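Local coordinates for protein leucine aminopeptidase 1 (Caenorhabditis elegans, PDB 2HB6) that releases N-terminal amino acids, preferably leucine, from peptides as a two-metal aminopeptidase of the M17 family, and probably acts in digestion, at residues E329-D334 and D420-N425; V250-V255 and R338-D343; R175-P180 and R274-A279; Y256-L261 and N307-I312. The protein carries 1 engineered substitution. One frame throughout, in Å; residues are numbered along the deposited sequence.

Interaction 1 of 4, residues E329-D334 and D420-N425; sequences EINNTD and DMKNSN. With NA (sodium ion), chain G.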
loop_
_atom_site.group_PDB
_atom_site.type_symbol
_atom_site.label_atom_id
_atom_site.label_comp_id
_atom_site.label_asym_id
_atom_site.label_seq_id
_atom_site.Cartn_x
_atom_site.Cartn_y
_atom_site.Cartn_z
ATOM N N GLU A 329 -2.398 20.601 20.127
ATOM C CA GLU A 329 -1.698 20.493 18.849
ATOM C C GLU A 329 -2.416 19.434 18.010
ATOM O O GLU A 329 -2.516 18.259 18.397
ATOM C CB GLU A 329 -0.227 20.116 19.069
ATOM C CG GLU A 329 0.545 19.883 17.788
ATOM C CD GLU A 329 2.000 19.474 18.015
ATOM O OE1 GLU A 329 2.404 19.143 19.156
ATOM O OE2 GLU A 329 2.750 19.502 17.022
ATOM N N ILE A 330 -2.933 19.863 16.868
ATOM C CA ILE A 330 -3.666 18.963 15.989
ATOM C C ILE A 330 -2.626 18.298 15.104
ATOM O O ILE A 330 -2.042 18.950 14.255
ATOM C CB ILE A 330 -4.710 19.714 15.133
ATOM C CG1 ILE A 330 -5.757 20.384 16.039
ATOM C CG2 ILE A 330 -5.412 18.741 14.151
ATOM C CD1 ILE A 330 -6.679 21.381 15.306
ATOM N N ASN A 331 -2.365 17.011 15.328
ATOM C CA ASN A 331 -1.499 16.254 14.402
ATOM C C ASN A 331 -2.297 15.340 13.476
ATOM O O ASN A 331 -1.746 14.655 12.621
ATOM C CB ASN A 331 -0.418 15.479 15.165
ATOM C CG ASN A 331 -0.994 14.396 16.062
ATOM O OD1 ASN A 331 -2.151 14.464 16.487
ATOM N ND2 ASN A 331 -0.184 13.391 16.354
ATOM N N ASN A 332 -3.614 15.350 13.649
ATOM C CA ASN A 332 -4.502 14.454 12.913
ATOM C C ASN A 332 -5.881 15.106 12.705
ATOM O O ASN A 332 -6.711 15.133 13.610
ATOM C CB ASN A 332 -4.637 13.121 13.668
ATOM C CG ASN A 332 -5.423 12.051 12.882
ATOM O OD1 ASN A 332 -5.988 12.321 11.824
ATOM N ND2 ASN A 332 -5.446 10.830 13.410
ATOM N N THR A 333 -6.139 15.607 11.500
ATOM C CA THR A 333 -7.423 16.247 11.222
ATOM C C THR A 333 -8.593 15.253 11.118
ATOM O O THR A 333 -9.757 15.649 11.215
ATOM C CB THR A 333 -7.381 17.099 9.941
ATOM O OG1 THR A 333 -7.137 16.243 8.825
ATOM C CG2 THR A 333 -6.288 18.171 10.032
ATOM N N ASP A 334 -8.279 13.976 10.921
ATOM C CA ASP A 334 -9.270 12.900 11.011
ATOM C C ASP A 334 -9.548 12.453 12.461
ATOM O O ASP A 334 -10.285 11.493 12.700
ATOM C CB ASP A 334 -8.833 11.706 10.160
ATOM C CG ASP A 334 -9.994 10.784 9.799
ATOM O OD1 ASP A 334 -11.165 11.209 9.916
ATOM O OD2 ASP A 334 -9.737 9.621 9.433
ATOM N N ASP A 420 -0.468 21.821 25.227
ATOM C CA ASP A 420 -0.795 21.061 26.416
ATOM C C ASP A 420 -0.927 19.582 26.092
ATOM O O ASP A 420 -0.653 18.750 26.939
ATOM C CB ASP A 420 -2.059 21.602 27.089
ATOM C CG ASP A 420 -1.848 22.970 27.707
ATOM O OD1 ASP A 420 -0.724 23.277 28.150
ATOM O OD2 ASP A 420 -2.812 23.742 27.772
ATOM N N MET A 421 -1.307 19.272 24.852
ATOM C CA MET A 421 -1.443 17.890 24.379
ATOM C C MET A 421 -1.593 17.894 22.855
ATOM O O MET A 421 -1.850 18.944 22.259
ATOM C CB MET A 421 -2.655 17.192 25.030
ATOM C CG MET A 421 -3.998 17.761 24.562
ATOM S SD MET A 421 -5.348 17.557 25.739
ATOM C CE MET A 421 -4.989 18.928 26.856
ATOM N N LYS A 422 -1.387 16.726 22.239
ATOM C CA LYS A 422 -1.781 16.478 20.847
ATOM C C LYS A 422 -3.189 15.902 20.873
ATOM O O LYS A 422 -3.631 15.397 21.905
ATOM C CB LYS A 422 -0.833 15.462 20.185
ATOM C CG LYS A 422 0.598 15.981 20.014
ATOM C CD LYS A 422 1.465 15.051 19.163
ATOM C CE LYS A 422 2.897 15.594 19.023
ATOM N NZ LYS A 422 3.724 14.723 18.109
ATOM N N ASN A 423 -3.894 15.948 19.749
ATOM C CA ASN A 423 -5.209 15.328 19.697
ATOM C C ASN A 423 -5.181 13.826 19.420
ATOM O O ASN A 423 -6.158 13.133 19.684
ATOM C CB ASN A 423 -6.161 16.072 18.747
ATOM C CG ASN A 423 -5.832 15.852 17.270
ATOM O OD1 ASN A 423 -4.671 15.907 16.858
ATOM N ND2 ASN A 423 -6.863 15.626 16.465
ATOM N N SER A 424 -4.050 13.315 18.930
ATOM C CA SER A 424 -3.957 11.905 18.572
ATOM C C SER A 424 -2.505 11.462 18.604
ATOM O O SER A 424 -1.595 12.283 18.770
ATOM C CB SER A 424 -4.593 11.629 17.199
ATOM O OG SER A 424 -3.636 11.671 16.160
ATOM N N ASN A 425 -2.299 10.155 18.500
ATOM C CA ASN A 425 -0.969 9.586 18.359
ATOM C C ASN A 425 -0.966 8.786 17.058
ATOM O O ASN A 425 -1.802 7.907 16.854
ATOM C CB ASN A 425 -0.645 8.692 19.574
ATOM C CG ASN A 425 0.799 8.169 19.555
ATOM O OD1 ASN A 425 1.234 7.555 18.582
ATOM N ND2 ASN A 425 1.540 8.411 20.637
HETATM NA NA NA G . -12.921 11.463 12.246
HETATM O O HOH W 1 -12.533 8.577 12.662
#

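Interaction 2 of 4, residues V250-V255 and R338-D343; sequences VGKGVV and RLILAD. With NA (sodium ion), chain F; SO4 (sulfate ion), chain C.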
loop_
_atom_site.group_PDB
_atom_site.type_symbol
_atom_site.label_atom_id
_atom_site.label_comp_id
_atom_site.label_asym_id
_atom_site.label_seq_id
_atom_site.Cartn_x
_atom_site.Cartn_y
_atom_site.Cartn_z
ATOM N N VAL A 250 -23.908 14.690 26.006
ATOM C CA VAL A 250 -23.132 15.423 25.002
ATOM C C VAL A 250 -22.971 14.500 23.786
ATOM O O VAL A 250 -22.554 13.362 23.930
ATOM C CB VAL A 250 -21.748 15.847 25.564
ATOM C CG1 VAL A 250 -20.980 16.716 24.548
ATOM C CG2 VAL A 250 -21.932 16.614 26.905
ATOM N N GLY A 251 -23.331 14.977 22.597
ATOM C CA GLY A 251 -23.341 14.122 21.415
ATOM C C GLY A 251 -22.469 14.668 20.302
ATOM O O GLY A 251 -22.469 15.865 20.045
ATOM N N LYS A 252 -21.724 13.784 19.632
ATOM C CA LYS A 252 -20.904 14.187 18.497
ATOM C C LYS A 252 -21.754 14.268 17.243
ATOM O O LYS A 252 -22.281 13.249 16.773
ATOM C CB LYS A 252 -19.759 13.194 18.281
ATOM C CG LYS A 252 -18.925 13.465 17.023
ATOM C CD LYS A 252 -18.052 12.246 16.708
ATOM C CE LYS A 252 -17.447 12.451 15.354
ATOM N NZ LYS A 252 -16.380 11.446 15.009
ATOM N N GLY A 253 -21.872 15.479 16.700
ATOM C CA GLY A 253 -22.756 15.734 15.555
ATOM C C GLY A 253 -21.988 16.188 14.332
ATOM O O GLY A 253 -22.270 17.253 13.763
ATOM N N VAL A 254 -21.029 15.371 13.915
ATOM C CA VAL A 254 -20.277 15.631 12.688
ATOM C C VAL A 254 -21.120 15.181 11.503
ATOM O O VAL A 254 -21.234 13.985 11.218
ATOM C CB VAL A 254 -18.870 14.948 12.706
ATOM C CG1 VAL A 254 -18.168 15.133 11.357
ATOM C CG2 VAL A 254 -18.003 15.582 13.818
ATOM N N VAL A 255 -21.751 16.141 10.831
ATOM C CA VAL A 255 -22.739 15.794 9.792
ATOM C C VAL A 255 -22.067 15.118 8.582
ATOM O O VAL A 255 -22.683 14.320 7.882
ATOM C CB VAL A 255 -23.584 17.029 9.354
ATOM C CG1 VAL A 255 -24.360 17.582 10.557
ATOM C CG2 VAL A 255 -22.700 18.133 8.744
ATOM N N ARG A 338 -13.218 14.239 18.634
ATOM C CA ARG A 338 -12.862 14.353 20.025
ATOM C C ARG A 338 -12.604 15.820 20.396
ATOM O O ARG A 338 -12.779 16.201 21.559
ATOM C CB ARG A 338 -11.642 13.464 20.327
ATOM C CG ARG A 338 -10.371 13.838 19.535
ATOM C CD ARG A 338 -9.353 12.685 19.563
ATOM N NE ARG A 338 -9.748 11.600 18.667
ATOM C CZ ARG A 338 -8.981 10.552 18.374
ATOM N NH1 ARG A 338 -7.787 10.447 18.917
ATOM N NH2 ARG A 338 -9.410 9.615 17.541
ATOM N N LEU A 339 -12.197 16.650 19.426
ATOM C CA LEU A 339 -11.954 18.070 19.731
ATOM C C LEU A 339 -13.277 18.773 20.071
ATOM O O LEU A 339 -13.361 19.529 21.039
ATOM C CB LEU A 339 -11.274 18.796 18.565
ATOM C CG LEU A 339 -9.836 18.371 18.203
ATOM C CD1 LEU A 339 -9.371 19.059 16.920
ATOM C CD2 LEU A 339 -8.900 18.685 19.345
ATOM N N ILE A 340 -14.308 18.530 19.268
ATOM C CA ILE A 340 -15.579 19.230 19.484
ATOM C C ILE A 340 -16.227 18.753 20.793
ATOM O O ILE A 340 -16.855 19.548 21.510
ATOM C CB ILE A 340 -16.518 19.151 18.247
ATOM C CG1 ILE A 340 -17.162 17.761 18.117
ATOM C CG2 ILE A 340 -15.720 19.521 16.958
ATOM C CD1 ILE A 340 -18.267 17.643 17.012
ATOM N N LEU A 341 -16.031 17.468 21.115
ATOM C CA LEU A 341 -16.555 16.874 22.347
ATOM C C LEU A 341 -15.859 17.402 23.600
ATOM O O LEU A 341 -16.491 17.546 24.644
ATOM C CB LEU A 341 -16.448 15.353 22.308
ATOM C CG LEU A 341 -17.449 14.677 21.372
ATOM C CD1 LEU A 341 -17.063 13.243 21.191
ATOM C CD2 LEU A 341 -18.888 14.815 21.876
ATOM N N ALA A 342 -14.558 17.683 23.493
ATOM C CA ALA A 342 -13.808 18.327 24.577
ATOM C C ALA A 342 -14.439 19.664 25.000
ATOM O O ALA A 342 -14.476 19.984 26.192
ATOM C CB ALA A 342 -12.354 18.554 24.150
ATOM N N ASP A 343 -14.915 20.443 24.024
ATOM C CA ASP A 343 -15.611 21.709 24.324
ATOM C C ASP A 343 -16.989 21.422 24.911
ATOM O O ASP A 343 -17.386 22.044 25.885
ATOM C CB ASP A 343 -15.779 22.553 23.065
ATOM C CG ASP A 343 -14.503 23.272 22.650
ATOM O OD1 ASP A 343 -13.472 23.217 23.368
ATOM O OD2 ASP A 343 -14.543 23.892 21.576
HETATM NA NA NA F . -15.516 12.093 12.960
HETATM S S SO4 C . -12.818 11.418 16.222
HETATM O O1 SO4 C . -14.189 11.273 16.690
HETATM O O2 SO4 C . -12.011 12.228 17.120
HETATM O O3 SO4 C . -12.126 10.124 16.199
HETATM O O4 SO4 C . -12.889 12.021 14.914
#

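Interaction 3 of 4, residues R175-P180 and R274-A279; sequences RLIDTP and RDMGGA. With NA (sodium ion), chain F.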
loop_
_atom_site.group_PDB
_atom_site.type_symbol
_atom_site.label_atom_id
_atom_site.label_comp_id
_atom_site.label_asym_id
_atom_site.label_seq_id
_atom_site.Cartn_x
_atom_site.Cartn_y
_atom_site.Cartn_z
ATOM N N ARG A 175 -33.104 7.685 11.093
ATOM C CA ARG A 175 -33.425 8.551 9.960
ATOM C C ARG A 175 -32.360 9.631 9.814
ATOM O O ARG A 175 -31.897 9.904 8.711
ATOM C CB ARG A 175 -34.825 9.190 10.111
ATOM C CG ARG A 175 -35.113 10.289 9.075
ATOM C CD ARG A 175 -36.473 11.002 9.286
ATOM N NE ARG A 175 -36.546 11.771 10.526
ATOM C CZ ARG A 175 -36.032 12.984 10.717
ATOM N NH1 ARG A 175 -35.368 13.596 9.744
ATOM N NH2 ARG A 175 -36.178 13.586 11.903
ATOM N N LEU A 176 -31.986 10.257 10.932
ATOM C CA LEU A 176 -31.000 11.324 10.885
ATOM C C LEU A 176 -29.647 10.807 10.384
ATOM O O LEU A 176 -28.954 11.477 9.613
ATOM C CB LEU A 176 -30.864 11.975 12.257
ATOM C CG LEU A 176 -32.113 12.719 12.769
ATOM C CD1 LEU A 176 -31.974 13.001 14.249
ATOM C CD2 LEU A 176 -32.348 14.037 11.989
ATOM N N ILE A 177 -29.294 9.605 10.826
ATOM C CA ILE A 177 -28.066 8.925 10.403
ATOM C C ILE A 177 -28.103 8.580 8.918
ATOM O O ILE A 177 -27.108 8.786 8.211
ATOM C CB ILE A 177 -27.829 7.661 11.266
ATOM C CG1 ILE A 177 -27.393 8.093 12.676
ATOM C CG2 ILE A 177 -26.778 6.702 10.610
ATOM C CD1 ILE A 177 -27.414 6.950 13.697
ATOM N N ASP A 178 -29.244 8.082 8.438
ATOM C CA ASP A 178 -29.328 7.586 7.053
ATOM C C ASP A 178 -29.341 8.721 6.027
ATOM O O ASP A 178 -28.964 8.516 4.865
ATOM C CB ASP A 178 -30.566 6.707 6.840
ATOM C CG ASP A 178 -30.511 5.405 7.630
ATOM O OD1 ASP A 178 -29.430 5.042 8.139
ATOM O OD2 ASP A 178 -31.566 4.744 7.741
ATOM N N THR A 179 -29.787 9.905 6.461
ATOM C CA THR A 179 -29.927 11.068 5.575
ATOM C C THR A 179 -28.538 11.511 5.080
ATOM O O THR A 179 -27.619 11.699 5.885
ATOM C CB THR A 179 -30.685 12.225 6.303
ATOM O OG1 THR A 179 -31.953 11.729 6.803
ATOM C CG2 THR A 179 -30.949 13.392 5.365
ATOM N N PRO A 180 -28.370 11.669 3.753
ATOM C CA PRO A 180 -27.090 12.154 3.252
ATOM C C PRO A 180 -26.795 13.577 3.728
ATOM O O PRO A 180 -27.711 14.354 3.999
ATOM C CB PRO A 180 -27.269 12.110 1.729
ATOM C CG PRO A 180 -28.721 12.200 1.522
ATOM C CD PRO A 180 -29.314 11.409 2.654
ATOM N N ARG A 274 -22.553 9.276 8.689
ATOM C CA ARG A 274 -23.046 8.589 9.891
ATOM C C ARG A 274 -22.311 9.084 11.137
ATOM O O ARG A 274 -22.607 8.659 12.250
ATOM C CB ARG A 274 -22.933 7.057 9.745
ATOM C CG ARG A 274 -23.785 6.492 8.587
ATOM C CD ARG A 274 -23.981 4.961 8.648
ATOM N NE ARG A 274 -24.439 4.472 7.341
ATOM C CZ ARG A 274 -23.827 3.550 6.606
ATOM N NH1 ARG A 274 -22.730 2.946 7.044
ATOM N NH2 ARG A 274 -24.334 3.219 5.427
ATOM N N ASP A 275 -21.394 10.032 10.944
ATOM C CA ASP A 275 -20.541 10.534 12.018
ATOM C C ASP A 275 -21.249 11.521 12.970
ATOM O O ASP A 275 -20.625 12.113 13.852
ATOM C CB ASP A 275 -19.308 11.190 11.406
ATOM C CG ASP A 275 -18.045 10.888 12.178
ATOM O OD1 ASP A 275 -17.960 9.849 12.870
ATOM O OD2 ASP A 275 -17.113 11.716 12.105
ATOM N N MET A 276 -22.554 11.695 12.766
ATOM C CA MET A 276 -23.402 12.462 13.674
ATOM C C MET A 276 -24.328 11.549 14.480
ATOM O O MET A 276 -25.256 12.022 15.136
ATOM C CB MET A 276 -24.187 13.577 12.917
ATOM C CG MET A 276 -24.834 13.171 11.575
ATOM S SD MET A 276 -25.744 11.608 11.583
ATOM C CE MET A 276 -27.186 12.172 12.492
ATOM N N GLY A 277 -24.053 10.240 14.447
ATOM C CA GLY A 277 -24.857 9.248 15.172
ATOM C C GLY A 277 -24.940 9.459 16.676
ATOM O O GLY A 277 -25.978 9.191 17.294
ATOM N N GLY A 278 -23.852 9.942 17.273
ATOM C CA GLY A 278 -23.870 10.274 18.708
ATOM C C GLY A 278 -24.821 11.418 19.040
ATOM O O GLY A 278 -25.580 11.347 20.022
ATOM N N ALA A 279 -24.790 12.477 18.232
ATOM C CA ALA A 279 -25.684 13.615 18.436
ATOM C C ALA A 279 -27.128 13.190 18.282
ATOM O O ALA A 279 -27.974 13.557 19.100
ATOM C CB ALA A 279 -25.371 14.744 17.460
HETATM NA NA NA F . -15.516 12.093 12.960
HETATM O O HOH W 2 -27.081 4.790 6.695
#

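Interaction 4 of 4, residues Y256-L261 and N307-I312; sequences YDTGGL and NNVSPI. With NA (sodium ion), chain F; NA (sodium ion), chain G.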
loop_
_atom_site.group_PDB
_atom_site.type_symbol
_atom_site.label_atom_id
_atom_site.label_comp_id
_atom_site.label_asym_id
_atom_site.label_seq_id
_atom_site.Cartn_x
_atom_site.Cartn_y
_atom_site.Cartn_z
ATOM N N TYR A 256 -20.791 15.440 8.373
ATOM C CA TYR A 256 -19.936 14.697 7.454
ATOM C C TYR A 256 -18.476 14.887 7.831
ATOM O O TYR A 256 -18.057 15.997 8.134
ATOM C CB TYR A 256 -20.114 15.198 6.011
ATOM C CG TYR A 256 -19.607 14.178 5.028
ATOM C CD1 TYR A 256 -20.427 13.121 4.621
ATOM C CD2 TYR A 256 -18.305 14.231 4.546
ATOM C CE1 TYR A 256 -19.974 12.162 3.755
ATOM C CE2 TYR A 256 -17.839 13.276 3.652
ATOM C CZ TYR A 256 -18.681 12.256 3.265
ATOM O OH TYR A 256 -18.242 11.313 2.390
ATOM N N ASP A 257 -17.708 13.803 7.784
ATOM C CA ASP A 257 -16.266 13.865 7.997
ATOM C C ASP A 257 -15.506 13.406 6.742
ATOM O O ASP A 257 -15.478 12.214 6.444
ATOM C CB ASP A 257 -15.910 12.933 9.148
ATOM C CG ASP A 257 -14.516 13.169 9.684
ATOM O OD1 ASP A 257 -13.821 14.127 9.282
ATOM O OD2 ASP A 257 -14.127 12.373 10.559
ATOM N N THR A 258 -14.889 14.346 6.026
ATOM C CA THR A 258 -14.016 13.990 4.893
ATOM C C THR A 258 -12.659 13.490 5.408
ATOM O O THR A 258 -11.862 12.963 4.645
ATOM C CB THR A 258 -13.707 15.198 4.009
ATOM O OG1 THR A 258 -12.989 16.164 4.784
ATOM C CG2 THR A 258 -14.998 15.829 3.431
ATOM N N GLY A 259 -12.415 13.686 6.705
ATOM C CA GLY A 259 -11.113 13.466 7.319
ATOM C C GLY A 259 -10.372 14.785 7.465
ATOM O O GLY A 259 -9.387 14.873 8.201
ATOM N N GLY A 260 -10.843 15.813 6.757
ATOM C CA GLY A 260 -10.154 17.101 6.727
ATOM C C GLY A 260 -8.961 17.016 5.796
ATOM O O GLY A 260 -8.937 16.168 4.902
ATOM N N LEU A 261 -7.974 17.894 5.996
ATOM C CA LEU A 261 -6.771 17.896 5.153
ATOM C C LEU A 261 -5.978 16.569 5.144
ATOM O O LEU A 261 -5.490 16.132 4.093
ATOM C CB LEU A 261 -5.879 19.104 5.443
ATOM C CG LEU A 261 -6.215 20.316 4.558
ATOM C CD1 LEU A 261 -5.670 21.581 5.159
ATOM C CD2 LEU A 261 -5.705 20.143 3.107
ATOM N N ASN A 307 -16.710 18.547 8.813
ATOM C CA ASN A 307 -15.242 18.566 8.714
ATOM C C ASN A 307 -14.857 18.401 7.238
ATOM O O ASN A 307 -14.977 17.312 6.680
ATOM C CB ASN A 307 -14.677 17.393 9.540
ATOM C CG ASN A 307 -13.177 17.490 9.759
ATOM O OD1 ASN A 307 -12.611 18.578 9.784
ATOM N ND2 ASN A 307 -12.528 16.338 9.921
ATOM N N ASN A 308 -14.448 19.489 6.596
ATOM C CA ASN A 308 -14.233 19.478 5.152
ATOM C C ASN A 308 -12.898 20.178 4.828
ATOM O O ASN A 308 -12.106 20.475 5.721
ATOM C CB ASN A 308 -15.431 20.136 4.429
ATOM C CG ASN A 308 -15.729 19.511 3.056
ATOM O OD1 ASN A 308 -14.843 19.381 2.195
ATOM N ND2 ASN A 308 -16.992 19.152 2.839
ATOM N N VAL A 309 -12.651 20.420 3.550
ATOM C CA VAL A 309 -11.308 20.703 3.049
ATOM C C VAL A 309 -11.320 22.042 2.315
ATOM O O VAL A 309 -12.050 22.211 1.336
ATOM C CB VAL A 309 -10.832 19.583 2.064
ATOM C CG1 VAL A 309 -9.531 19.992 1.362
ATOM C CG2 VAL A 309 -10.665 18.244 2.798
ATOM N N SER A 310 -10.505 22.982 2.794
ATOM C CA SER A 310 -10.324 24.275 2.138
ATOM C C SER A 310 -9.069 24.948 2.722
ATOM O O SER A 310 -8.540 24.479 3.733
ATOM C CB SER A 310 -11.556 25.155 2.360
ATOM O OG SER A 310 -11.417 25.860 3.576
ATOM N N PRO A 311 -8.579 26.035 2.085
ATOM C CA PRO A 311 -7.378 26.713 2.594
ATOM C C PRO A 311 -7.494 27.237 4.020
ATOM O O PRO A 311 -6.465 27.502 4.652
ATOM C CB PRO A 311 -7.187 27.885 1.628
ATOM C CG PRO A 311 -7.881 27.447 0.372
ATOM C CD PRO A 311 -9.068 26.658 0.837
ATOM N N ILE A 312 -8.718 27.368 4.529
ATOM C CA ILE A 312 -8.906 27.791 5.919
ATOM C C ILE A 312 -9.118 26.674 6.937
ATOM O O ILE A 312 -9.233 26.960 8.129
ATOM C CB ILE A 312 -9.997 28.887 6.085
ATOM C CG1 ILE A 312 -11.400 28.327 5.804
ATOM C CG2 ILE A 312 -9.654 30.125 5.258
ATOM C CD1 ILE A 312 -12.531 29.112 6.488
HETATM NA NA NA F . -15.516 12.093 12.960
HETATM NA NA NA G . -12.921 11.463 12.246
HETATM O O HOH W 1 -12.533 8.577 12.662
#

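Interaction 1 of 4, residues E329-D334 and D420-N425
Asn423 sets its side-chain amide against the backbone of Asn331 and Asn332. Its CB rests on Leu339 of helix 337-350. From there CG sits between the backbone N and the carbonyl carbon (chi1 73°), turning the amide back onto 329-334. Asn423 OD1 passes over Ile330 CA and accepts from Asn331 N at 3.0 Å, with a weaker bond from Asn332 N. The other branch, ND2, gives a nearly straight bond to Asn332 O at 2.9 Å, the acceptor lying in the amide plane, and also serves Ala335 O. One amide thus clasps the turn that leads to Asp334. Behind this clasp the chains meet as strands: Glu329 and Lys422 form a parallel bridge at one edge of a small three-stranded mixed sheet, with Glu329 N bonded to Met421 O at 2.8 Å and Asn423 N to Glu329 O at 3.0 Å. Asn331 returns the grip, its ND2 reaching Ser424 O at 3.0 Å from above the carbonyl plane. Its amide stands 71° from that of Asn423; Asn331 OD1 and Asn423 OD1, both acceptors, approach to 2.9 Å, which is no bond and probably unfavourable, tolerated because each oxygen has donors. Glu329 and Lys422 run side by side, yet Glu329 OE1 stays 4.7 Å from Lys422 NZ and bonds Ser416. Past the turn, Asp334 holds a sodium ion through O and OD1, at what is by similarity the first zinc site.

Interaction 2 of 4, residues V250-V255 and R338-D343
Leu341 lays its branched end on strand 250-254, CD2 meeting Lys252 N at 3.8 Å and Val250 CG1 at 3.9 Å, while both methyls touch Lys252 CB. The preceding residue, Ile340, aims at the next part of the strand: its CG1 lies between the backbone N and the carbonyl carbon (chi1 75°), and the extended branch carries CD1 to 3.8 Å from Val254 CG2. This is the close-packed half, aliphatic side chains lying on each other and on the strand backbone. Helix and strand axes approach to 8.5 Å, roughly antiparallel at 142°, as in a beta-alpha-beta crossover: helix 337-350 lies on the chain path from strand 297-307 to strand 356-361 and packs on the strand between them. On the active-site side the link is looser and runs through ions. Lys252 leaves the apolar layer as an extended chain whose NZ binds a sodium ion and comes within 2.8 Å of sulfate O1. The partly exposed Arg338, bent at chi3 (76°), curls round the same sulfate. Its backbone N and NE both bond O2 at 2.8 Å, and NH2 gives a straight bond to O3 at 3.1 Å, the sulfur lying in the guanidinium plane at its edge. Gly337 N adds another bond. Though the sulfate is probably from the crystallisation liquor, its grip is consistent with a pocket made for an anionic group beside the metals.

Interaction 3 of 4, residues R175-P180 and R274-A279
Ile177, near the C-terminal end of helix 157-178, spreads its two branches over the turn that opens helix 277-290. The apolar contacts dominate. CG2 lies against the aliphatic part of Arg274, 3.6 Å from CG, the two side chains crossing at about a right angle. The other branch, CG1 and CD1, settles on Gly277 CA, CG1 standing 3.7 Å away, with no side chain at Gly277 to keep them off. Met276 adds a third contact: bent at both chi2 (46°) and chi3 (74°), it turns its methyl to the helix, CE resting 3.7 Å from Leu176 CB and 3.4 Å from Leu176 O, while SD faces Ile177. An alanine at Ile177 is likely to leave a gap between Arg274 and Gly277 and to let the methionine thioether and the arginine chain shift.

The polar link is indirect. Asp178 OD1 and Arg274 NE are 5.1 Å apart and share a water, which donates to OD1 at 2.8 Å and accepts from NE at 2.7 Å. Both groups have direct mates besides: Asp178 OD2 forms a salt bridge with Arg467, and Arg274 NH1 one with Glu463.

Metal binding belongs to the face turned from the helix. Asp275 directs OD2 to the sodium ion in what is by similarity the second zinc site, with OD1 bonded to Thr362. Apolar packing and a water-mediated charge pair on one side, coordination on the other, are consistent with the helix end bearing on the residues that adjoin the metal ligand and not on the ligand itself.

Interaction 4 of 4, residues Y256-L261 and N307-I312
Asp257 and Asn307 adopt nearly the same first torsion, CG opposite the backbone N in each (chi1 -166° and -167°), which lays carboxylate and amide side by side, pointing the same way with planes 37° apart. Asn307 ND2 gives Asp257 OD1 a short bond of 2.6 Å on its syn side. Gly259 N meets the same oxygen at 3.0 Å from the opposite face, closing an Asx turn. The residues also form a parallel bridge, strand 256-257 continuing along strand 297-307 of the central sheet: Asn307 N bonds Tyr256 O at 3.0 Å and Thr258 N bonds Asn307 O at 3.0 Å. Thr258 OG1, held between its own N and carbonyl carbon, donates to Asn307 O and accepts from Gly260 N at 2.9 Å, an ST turn. A valine in its place would probably leave Gly260 N without this acceptor and Asn307 O with one donor fewer, freeing the glycine turn to move. Beyond it Val309 CG2 packs on Gly260 O at 3.4 Å, and Val309 also touches Val309 of a second subunit. Asn307 ND2 has another acceptor in Thr333 O. Asp257 OD2 bridges both sodium ions, one of them at 2.3 Å, in positions that by similarity belong to zinc. With OD1 gripped by two donors from opposite faces, the carboxylate has little room to rotate, which probably keeps OD2 directed at the metal pair.

All four contacts are buried, but at different depths. Interactions 2 and 3 lie nearer the chain's centre and rest on apolar packing, of a helix on a sheet strand and of a helix end on a turn; interactions 1 and 4 lie farther out, reach the second subunit and are knit by backbone and amide hydrogen bonds. Interactions 2 and 4 share the central sheet, their first segments following each other in the chain, whereas interaction 1 belongs to a separate small sheet. Interactions 2, 3 and 4 converge on one sodium ion, 1 and 4 on the other. Probable hydrogen bonds join neighbours: Asn423 O to Arg338, Thr333 to Gly259 and Asn307, Lys252 O to Ala279.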